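Local coordinates for protein sensor histidine kinase CitA (PDB 1P0Z) that senses periplasmic citrate through its periplasmic domain and, as a two-component histidine kinase, probably activates CitB by phosphorylation, at residues 35-38 against 39-43; 123-126 against 127-130. One frame throughout, in Å; residues are numbered along the deposited sequence. Where two conformers were deposited one is given.

In the fold
From the N terminus, the long helix 6-20 and helix 23-30 lead into helix 34-47, which carries contact 1; the chain then enters the five-stranded antiparallel sheet of this periplasmic PAS domain. Contact 2 comes at the far end, where strand 115-124, the central strand of the 2-1-5-4-3 order, runs out into the C-terminal tail. Both contacts join consecutive segments, and neither closes a long loop: contact 1 is a turn of helix, contact 2 the 3-10 turn after the last strand. They follow in series without nesting or crossing, their centres about 25 Å and their nearest atoms about 12 Å apart. Contact 1 links helix 23-30 with strands 52-57 and 62-64, whereas contact 2 brings the end of the sheet to helix 6-20 and a bound heptamolybdate.

Contact 1: residues 35-38 against 39-43; sequences ARIK and ALIDP
One face of the Arg36 guanidinium is covered by Leu40, whose CD2 sits 3.6 Å above the plane, off-centre and nearer NH2, while the CB of Ala39 approaches obliquely. The Arg36-Leu40 pair, i to i+4, belongs to one turn of alpha helix, here within helix 34-47 of the PAS fold. The chain of Arg36, with CG anti to the backbone N, bends at chi2 (52°), bringing the guanidinium alongside Leu40, and NH2 goes on to a salt bridge with Glu24 of helix 23-30.

The second flat group is the Asp42 carboxylate. Its OD2 receives Lys38 NZ at 2.6 Å on the syn lone pair, forming a salt bridge; the lysine stays extended through chi3 and turns in at chi4 (-52°). The other oxygen, OD1, is hydrogen-bonded to Tyr64 OH, which fixes the carboxylate against strand 62-64, and a water donates to OD1 at 3.0 Å.

On the buried flank Ile37 and Ile41 lie side by side, with Ile37 CG2 4.1 Å from Ile41 CG1. Ile37 reaches helix 23-30 and strand 62-64, and Ile41 reaches Ile53 and Val55 of strand 52-57.

The i to i+4 ladder runs up to Asp42, with Leu40 N also making a weak bond to Ile37 O; at Pro43, whose N has no hydrogen to give, the helix kinks. Asp42 N donates to Lys38 O at 2.9 Å, with an N-H...O angle of 163°.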
loop_
_atom_site.group_PDB
_atom_site.type_symbol
_atom_site.label_atom_id
_atom_site.label_comp_id
_atom_site.label_asym_id
_atom_site.label_seq_id
_atom_site.Cartn_x
_atom_site.Cartn_y
_atom_site.Cartn_z
ATOM N N ALA A 35 2.345 7.114 -14.986
ATOM C CA ALA A 35 3.443 8.054 -14.777
ATOM C C ALA A 35 3.084 9.039 -13.679
ATOM O O ALA A 35 3.942 9.419 -12.873
ATOM C CB ALA A 35 3.744 8.823 -16.068
ATOM N N ARG A 36 1.819 9.466 -13.664
ATOM C CA ARG A 36 1.361 10.420 -12.653
ATOM C C ARG A 36 1.445 9.742 -11.256
ATOM O O ARG A 36 1.897 10.361 -10.273
ATOM C CB ARG A 36 -0.071 10.850 -12.956
ATOM C CG ARG A 36 -0.649 11.860 -11.973
ATOM C CD ARG A 36 0.280 13.062 -11.797
ATOM N NE ARG A 36 -0.231 13.977 -10.779
ATOM C CZ ARG A 36 0.531 14.836 -10.097
ATOM N NH1 ARG A 36 1.849 14.902 -10.320
ATOM N NH2 ARG A 36 -0.026 15.629 -9.190
ATOM N N ILE A 37 1.018 8.481 -11.177
ATOM C CA ILE A 37 1.086 7.751 -9.903
ATOM C C ILE A 37 2.539 7.635 -9.453
ATOM O O ILE A 37 2.863 7.866 -8.280
ATOM C CB ILE A 37 0.446 6.352 -10.046
ATOM C CG1 ILE A 37 -1.058 6.536 -10.271
ATOM C CG2 ILE A 37 0.681 5.499 -8.766
ATOM C CD1 ILE A 37 -1.789 5.278 -10.637
ATOM N N LYS A 38 3.424 7.286 -10.385
ATOM C CA LYS A 38 4.851 7.176 -10.052
ATOM C C LYS A 38 5.410 8.508 -9.532
ATOM O O LYS A 38 6.161 8.546 -8.558
ATOM C CB LYS A 38 5.644 6.741 -11.292
ATOM C CG LYS A 38 7.136 6.576 -11.048
ATOM C CD LYS A 38 7.837 6.249 -12.377
ATOM C CE LYS A 38 9.212 5.592 -12.193
ATOM N NZ LYS A 38 10.141 6.302 -11.299
ATOM N N ALA A 39 5.043 9.606 -10.202
ATOM C CA ALA A 39 5.506 10.933 -9.781
ATOM C C ALA A 39 5.030 11.293 -8.372
ATOM O O ALA A 39 5.725 12.009 -7.623
ATOM C CB ALA A 39 5.027 11.992 -10.771
ATOM N N LEU A 40 3.849 10.797 -8.006
ATOM C CA LEU A 40 3.304 11.079 -6.681
ATOM C C LEU A 40 3.900 10.177 -5.596
ATOM O O LEU A 40 4.216 10.636 -4.494
ATOM C CB LEU A 40 1.782 10.890 -6.677
ATOM C CG LEU A 40 0.915 11.897 -7.446
ATOM C CD1 LEU A 40 -0.520 11.340 -7.645
ATOM C CD2 LEU A 40 0.883 13.230 -6.683
ATOM N N ILE A 41 4.061 8.899 -5.912
ATOM C CA ILE A 41 4.546 7.956 -4.911
ATOM C C ILE A 41 6.051 7.909 -4.708
ATOM O O ILE A 41 6.514 7.757 -3.595
ATOM C CB ILE A 41 4.041 6.534 -5.211
ATOM C CG1 ILE A 41 2.504 6.529 -5.298
ATOM C CG2 ILE A 41 4.525 5.585 -4.145
ATOM C CD1 ILE A 41 1.794 6.924 -4.035
ATOM N N ASP A 42 6.825 8.044 -5.787
ATOM C CA ASP A 42 8.283 7.987 -5.628
ATOM C C ASP A 42 8.820 8.909 -4.538
ATOM O O ASP A 42 9.640 8.487 -3.735
ATOM C CB ASP A 42 8.997 8.356 -6.934
ATOM C CG ASP A 42 9.123 7.194 -7.901
ATOM O OD1 ASP A 42 8.840 6.023 -7.547
ATOM O OD2 ASP A 42 9.555 7.449 -9.060
ATOM N N PRO A 43 8.400 10.184 -4.532
ATOM C CA PRO A 43 8.947 11.050 -3.480
ATOM C C PRO A 43 8.525 10.593 -2.091
ATOM O O PRO A 43 9.272 10.771 -1.133
ATOM C CB PRO A 43 8.376 12.440 -3.804
ATOM C CG PRO A 43 7.939 12.333 -5.277
ATOM C CD PRO A 43 7.444 10.911 -5.381
HETATM O O HOH W 1 9.982 3.706 -8.987
#

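Contact 2: residues 123-126 against 127-130; sequences YTIE and QLEH. Unlike the reference sequence in segment 127-130: His130 (reference Asn). With MO7 (bis(mu4-oxo)-bis(mu3-oxo)-octakis(mu2-oxo)-dodecaoxo-heptamolybdenum (VI)), chain M.
Leu128 folds back over Ile125 just beyond the end of strand 115-124: Leu128 N donates to Ile125 O at 3.1 Å, with a nearly straight N-H...O angle of 165°. The preceding bond, Gln127 N to Thr124 O, has the same i to i+3 spacing, so the strand ends in a short 3-10 turn. In both bonds the donor stands above the carbonyl plane instead of on a lone pair. Chi1 of Leu128 (-67°) sets CG beside the backbone N and 3.4 Å from Ile125 O, from where the methyls diverge: CD1 lies 4.4 Å from Ile125 CG2, and CD2 lies 4.3 Å from Tyr123 CB.

Further along, His130, which differs from the reference asparagine, donates from ND1 to O10 of the heptamolybdate at 2.9 Å. Leu128 O lies over one face of the imidazole, 3.4 Å above its plane. In the ring plane, a water hydrogen-bonded to NE2 at 3.0 Å donates to Glu126 O, tying the imidazole back to the turn. His5 ND1 and the backbone N atoms of Tyr6, Gln7, Val8 and His131 also hydrogen-bond to the cluster, which is not the citrate the domain senses.

Around this, Thr124 N is hydrogen-bonded to Thr51 OG1, and the backbones of Tyr123 and Ile125 pair with Leu102 and Ser100. Tyr123 OH is hydrogen-bonded to Asp49 OD1 and Gln15 NE2; the Tyr123 side chain packs on Val8, Arg11 and Ala12, and with Leu128 on Val8 the turn is seated against helix 6-20.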
loop_
_atom_site.group_PDB
_atom_site.type_symbol
_atom_site.label_atom_id
_atom_site.label_comp_id
_atom_site.label_asym_id
_atom_site.label_seq_id
_atom_site.Cartn_x
_atom_site.Cartn_y
_atom_site.Cartn_z
ATOM N N TYR A 123 6.984 -2.714 5.653
ATOM C CA TYR A 123 8.294 -2.715 6.331
ATOM C C TYR A 123 8.776 -4.162 6.425
ATOM O O TYR A 123 8.151 -4.981 7.089
ATOM C CB TYR A 123 8.193 -2.165 7.754
ATOM C CG TYR A 123 7.980 -0.668 7.829
ATOM C CD1 TYR A 123 6.731 -0.107 7.561
ATOM C CD2 TYR A 123 9.027 0.174 8.191
ATOM C CE1 TYR A 123 6.520 1.286 7.657
ATOM C CE2 TYR A 123 8.845 1.567 8.287
ATOM C CZ TYR A 123 7.578 2.108 8.011
ATOM O OH TYR A 123 7.435 3.463 8.071
ATOM N N THR A 124 9.852 -4.517 5.728
ATOM C CA THR A 124 10.330 -5.900 5.801
ATOM C C THR A 124 11.024 -6.097 7.159
ATOM O O THR A 124 11.977 -5.399 7.501
ATOM C CB THR A 124 11.284 -6.202 4.637
ATOM O OG1 THR A 124 10.525 -6.172 3.425
ATOM C CG2 THR A 124 11.963 -7.592 4.819
ATOM N N ILE A 125 10.548 -7.087 7.889
ATOM C CA ILE A 125 10.962 -7.332 9.242
ATOM C C ILE A 125 12.427 -7.549 9.504
ATOM O O ILE A 125 12.991 -6.993 10.468
ATOM C CB ILE A 125 10.064 -8.459 9.843
ATOM C CG1 ILE A 125 8.619 -7.902 9.972
ATOM C CG2 ILE A 125 10.516 -8.817 11.254
ATOM C CD1 ILE A 125 7.547 -8.958 10.259
ATOM N N GLU A 126 13.058 -8.296 8.633
ATOM C CA GLU A 126 14.446 -8.572 8.852
ATOM C C GLU A 126 15.278 -7.316 8.776
ATOM O O GLU A 126 16.359 -7.285 9.364
ATOM C CB GLU A 126 14.918 -9.647 7.857
ATOM C CG GLU A 126 16.331 -9.476 7.303
ATOM C CD GLU A 126 16.346 -8.591 6.058
ATOM O OE1 GLU A 126 15.668 -8.923 5.058
ATOM O OE2 GLU A 126 17.032 -7.557 6.073
ATOM N N GLN A 127 14.789 -6.285 8.080
ATOM C CA GLN A 127 15.514 -5.035 7.920
ATOM C C GLN A 127 15.240 -3.975 9.006
ATOM O O GLN A 127 15.799 -2.887 8.979
ATOM C CB GLN A 127 15.211 -4.446 6.545
ATOM C CG GLN A 127 15.713 -5.276 5.357
ATOM C CD GLN A 127 15.079 -4.823 4.041
ATOM O OE1 GLN A 127 14.996 -3.626 3.756
ATOM N NE2 GLN A 127 14.630 -5.780 3.241
ATOM N N LEU A 128 14.362 -4.271 9.951
ATOM C CA LEU A 128 14.109 -3.295 11.008
ATOM C C LEU A 128 15.386 -3.043 11.834
ATOM O O LEU A 128 16.177 -3.949 12.046
ATOM C CB LEU A 128 13.034 -3.816 11.963
ATOM C CG LEU A 128 11.639 -3.950 11.343
ATOM C CD1 LEU A 128 10.698 -4.564 12.368
ATOM C CD2 LEU A 128 11.128 -2.595 10.895
ATOM N N GLU A 129 15.523 -1.821 12.343
ATOM C CA GLU A 129 16.636 -1.434 13.181
ATOM C C GLU A 129 16.089 -1.645 14.578
ATOM O O GLU A 129 15.245 -0.912 15.095
ATOM C CB GLU A 129 16.985 0.031 12.993
ATOM C CG GLU A 129 18.355 0.332 13.530
ATOM C CD GLU A 129 19.404 -0.322 12.680
ATOM O OE1 GLU A 129 19.483 0.045 11.491
ATOM O OE2 GLU A 129 20.129 -1.204 13.187
ATOM N N HIS A 130 16.580 -2.688 15.185
ATOM C CA HIS A 130 16.084 -3.036 16.467
ATOM C C HIS A 130 16.378 -2.076 17.595
ATOM O O HIS A 130 17.318 -1.261 17.552
ATOM C CB HIS A 130 16.545 -4.459 16.774
ATOM C CG HIS A 130 16.145 -5.436 15.702
ATOM N ND1 HIS A 130 14.830 -5.768 15.460
ATOM C CD2 HIS A 130 16.874 -6.082 14.760
ATOM C CE1 HIS A 130 14.765 -6.576 14.418
ATOM N NE2 HIS A 130 15.991 -6.782 13.972
HETATM MO MO1 MO7 M . 10.370 -3.355 20.016
HETATM O O1 MO7 M . 9.668 -2.173 20.867
HETATM O O2 MO7 M . 11.002 -4.889 18.725
HETATM O O3 MO7 M . 10.803 -2.398 18.412
HETATM O O4 MO7 M . 12.022 -3.430 20.723
HETATM O O5 MO7 M . 8.423 -3.357 18.893
HETATM MO MO2 MO7 M . 12.993 -5.268 19.482
HETATM O O6 MO7 M . 13.559 -6.487 18.547
HETATM O O7 MO7 M . 13.224 -3.873 18.243
HETATM O O8 MO7 M . 14.340 -4.912 20.558
HETATM MO MO3 MO7 M . 11.670 -3.860 16.966
HETATM O O9 MO7 M . 9.776 -3.663 16.426
HETATM O O10 MO7 M . 12.026 -5.271 16.049
HETATM O O11 MO7 M . 12.349 -2.605 16.002
HETATM MO MO4 MO7 M . 8.879 -2.116 17.231
HETATM O O12 MO7 M . 8.430 -0.863 18.623
HETATM O O13 MO7 M . 9.743 -0.891 16.310
HETATM O O14 MO7 M . 7.324 -2.292 16.398
HETATM MO MO5 MO7 M . 7.400 -1.818 19.934
HETATM O O15 MO7 M . 5.846 -1.732 19.171
HETATM O O16 MO7 M . 7.306 -0.585 21.140
HETATM O O17 MO7 M . 9.513 -4.853 20.819
HETATM O O18 MO7 M . 11.919 -6.332 20.628
HETATM O O19 MO7 M . 7.151 -3.367 21.033
HETATM MO MO6 MO7 M . 10.183 -6.609 19.708
HETATM MO MO7 MO7 M . 7.418 -4.924 19.992
HETATM O O20 MO7 M . 8.419 -6.183 18.967
HETATM O O21 MO7 M . 10.647 -7.706 18.599
HETATM O O22 MO7 M . 9.582 -7.583 21.039
HETATM O O23 MO7 M . 7.019 -6.012 21.337
HETATM O O24 MO7 M . 5.953 -4.926 19.044
HETATM O O HOH W 2 16.844 -8.658 11.777
#